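Local coordinates for defensin (Pachyrhizus erosus, PDB 3PSM), which forms a dimer and probably acts as an antimicrobial plant defensin against fungi, at residues D22-K27 with F39-T44. Numbering follows the deposited sequence.
Sequences DHCKNK and FRCWCT
The backbone O of H23, whose ring meets the cystines beneath the helix, accepts a hydrogen bond of 2.8 Å from K27 N, a bond that spans C24. This is the cysteine-stabilised alpha-beta motif of plant defensins: C20 and C24, one turn apart on helix 17-27, are joined by disulfides to C41 and C43, two residues apart on the central strand 41-46. Both spacings place the paired cysteines on the facing sides of helix and strand. The axes of the short segments 22-27 and 41-44 come within 8.3 Å. C24 SG is bonded to C43 SG at 2.0 Å. With chi3 at -79°, close to the relaxed value, this bridge is left-handed; in both cysteines SG lies beside the backbone N. C41 differs: its SG is anti to its N (chi1 173°), reaching toward C20 and approaching C24 SG at 3.7 Å, so two cystines pack together as a compact sulfur core. H23 borders this core, its CD2 4.3 Å from C43 SG near the ring plane, while C41 SG lies obliquely to the ring. The imidazole suits this margin: CD2 faces the sulfurs, while NE2 is hydrogen-bonded to E28 OE2. Farther round the helix, D22's two carboxylate oxygens serve two partners: OD2 forms a salt bridge with R40 NH2 of the second subunit, and OD1, on its anti side, takes a nearly straight bond (170°) from the amide of N26, one turn on, with ND2 at 2.9 Å.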
# COMPACT_ATOMS: atom_id res chain seq x y z
N ASP A 22 -1.20 -2.70 -2.36
CA ASP A 22 -1.88 -3.62 -1.47
C ASP A 22 -1.89 -5.02 -2.06
O ASP A 22 -1.47 -6.00 -1.46
CB ASP A 22 -3.30 -3.09 -1.20
CG ASP A 22 -4.24 -4.00 -0.47
OD1 ASP A 22 -3.77 -4.92 0.22
OD2 ASP A 22 -5.48 -3.82 -0.64
N HIS A 23 -2.40 -5.13 -3.31
CA HIS A 23 -2.43 -6.42 -3.97
C HIS A 23 -1.05 -7.07 -4.00
O HIS A 23 -0.86 -8.25 -3.66
CB HIS A 23 -2.98 -6.25 -5.41
CG HIS A 23 -2.88 -7.55 -6.18
ND1 HIS A 23 -3.93 -8.46 -6.17
CD2 HIS A 23 -1.85 -8.04 -6.92
CE1 HIS A 23 -3.50 -9.50 -6.88
NE2 HIS A 23 -2.27 -9.28 -7.31
N CYS A 24 -0.06 -6.34 -4.50
CA CYS A 24 1.27 -6.92 -4.69
C CYS A 24 1.90 -7.34 -3.37
O CYS A 24 2.49 -8.40 -3.28
CB CYS A 24 2.17 -5.94 -5.43
SG CYS A 24 1.61 -5.64 -7.15
N LYS A 25 1.77 -6.50 -2.32
CA LYS A 25 2.36 -6.81 -1.02
C LYS A 25 1.60 -7.93 -0.32
O LYS A 25 2.21 -8.80 0.32
CB LYS A 25 2.40 -5.57 -0.14
CG LYS A 25 3.43 -4.56 -0.53
CD LYS A 25 3.33 -3.26 0.23
CE LYS A 25 4.58 -2.39 0.03
NZ LYS A 25 4.40 -1.00 0.43
N ASN A 26 0.28 -7.87 -0.34
CA ASN A 26 -0.56 -8.68 0.55
C ASN A 26 -1.19 -9.87 -0.08
O ASN A 26 -1.54 -10.81 0.66
CB ASN A 26 -1.63 -7.78 1.19
CG ASN A 26 -0.98 -6.69 2.00
OD1 ASN A 26 -0.05 -6.98 2.80
ND2 ASN A 26 -1.43 -5.47 1.84
N LYS A 27 -1.37 -9.89 -1.40
CA LYS A 27 -1.85 -11.05 -2.11
C LYS A 27 -0.71 -11.85 -2.74
O LYS A 27 -0.70 -13.07 -2.73
CB LYS A 27 -2.90 -10.72 -3.15
CG LYS A 27 -4.11 -10.10 -2.52
CD LYS A 27 -5.02 -11.20 -2.01
CE LYS A 27 -6.33 -10.63 -1.51
NZ LYS A 27 -6.09 -9.82 -0.26
N PHE A 39 -2.78 1.66 -17.17
CA PHE A 39 -3.89 1.38 -16.25
C PHE A 39 -3.94 -0.07 -15.85
O PHE A 39 -5.02 -0.63 -15.59
CB PHE A 39 -5.23 1.85 -16.79
CG PHE A 39 -5.33 3.36 -16.91
CD1 PHE A 39 -4.85 3.99 -18.06
CD2 PHE A 39 -5.90 4.08 -15.89
CE1 PHE A 39 -5.01 5.38 -18.14
CE2 PHE A 39 -6.05 5.45 -16.00
CZ PHE A 39 -5.60 6.09 -17.12
N ARG A 40 -2.78 -0.68 -15.65
CA ARG A 40 -2.68 -2.02 -15.06
C ARG A 40 -1.73 -1.96 -13.86
O ARG A 40 -0.92 -1.04 -13.70
CB ARG A 40 -2.14 -3.02 -16.08
CG ARG A 40 -3.15 -3.23 -17.21
CD ARG A 40 -2.73 -4.36 -18.14
NE ARG A 40 -1.53 -3.94 -18.83
CZ ARG A 40 -0.99 -4.54 -19.87
NH1 ARG A 40 -1.57 -5.63 -20.34
NH2 ARG A 40 0.14 -4.03 -20.40
N CYS A 41 -1.89 -2.96 -13.00
CA CYS A 41 -1.11 -3.10 -11.78
C CYS A 41 0.12 -3.95 -12.04
O CYS A 41 0.02 -5.08 -12.54
CB CYS A 41 -1.99 -3.79 -10.72
SG CYS A 41 -1.15 -4.23 -9.18
N TRP A 42 1.28 -3.39 -11.73
CA TRP A 42 2.57 -4.02 -11.89
C TRP A 42 3.22 -4.18 -10.52
O TRP A 42 3.31 -3.25 -9.74
CB TRP A 42 3.49 -3.13 -12.76
CG TRP A 42 3.03 -3.04 -14.21
CD1 TRP A 42 1.96 -2.34 -14.69
CD2 TRP A 42 3.67 -3.65 -15.33
NE1 TRP A 42 1.91 -2.53 -16.06
CE2 TRP A 42 2.93 -3.31 -16.48
CE3 TRP A 42 4.79 -4.48 -15.49
CZ2 TRP A 42 3.26 -3.77 -17.74
CZ3 TRP A 42 5.12 -4.90 -16.78
CH2 TRP A 42 4.35 -4.53 -17.87
N CYS A 43 3.68 -5.42 -10.26
CA CYS A 43 4.36 -5.73 -9.05
C CYS A 43 5.87 -5.80 -9.29
O CYS A 43 6.34 -6.30 -10.32
CB CYS A 43 3.94 -7.09 -8.47
SG CYS A 43 2.18 -7.32 -8.15
N THR A 44 6.62 -5.37 -8.31
CA THR A 44 8.08 -5.54 -8.25
C THR A 44 8.42 -6.66 -7.29
O THR A 44 7.88 -6.75 -6.21
CB THR A 44 8.75 -4.23 -7.80
OG1 THR A 44 8.44 -3.22 -8.78
CG2 THR A 44 10.25 -4.34 -7.73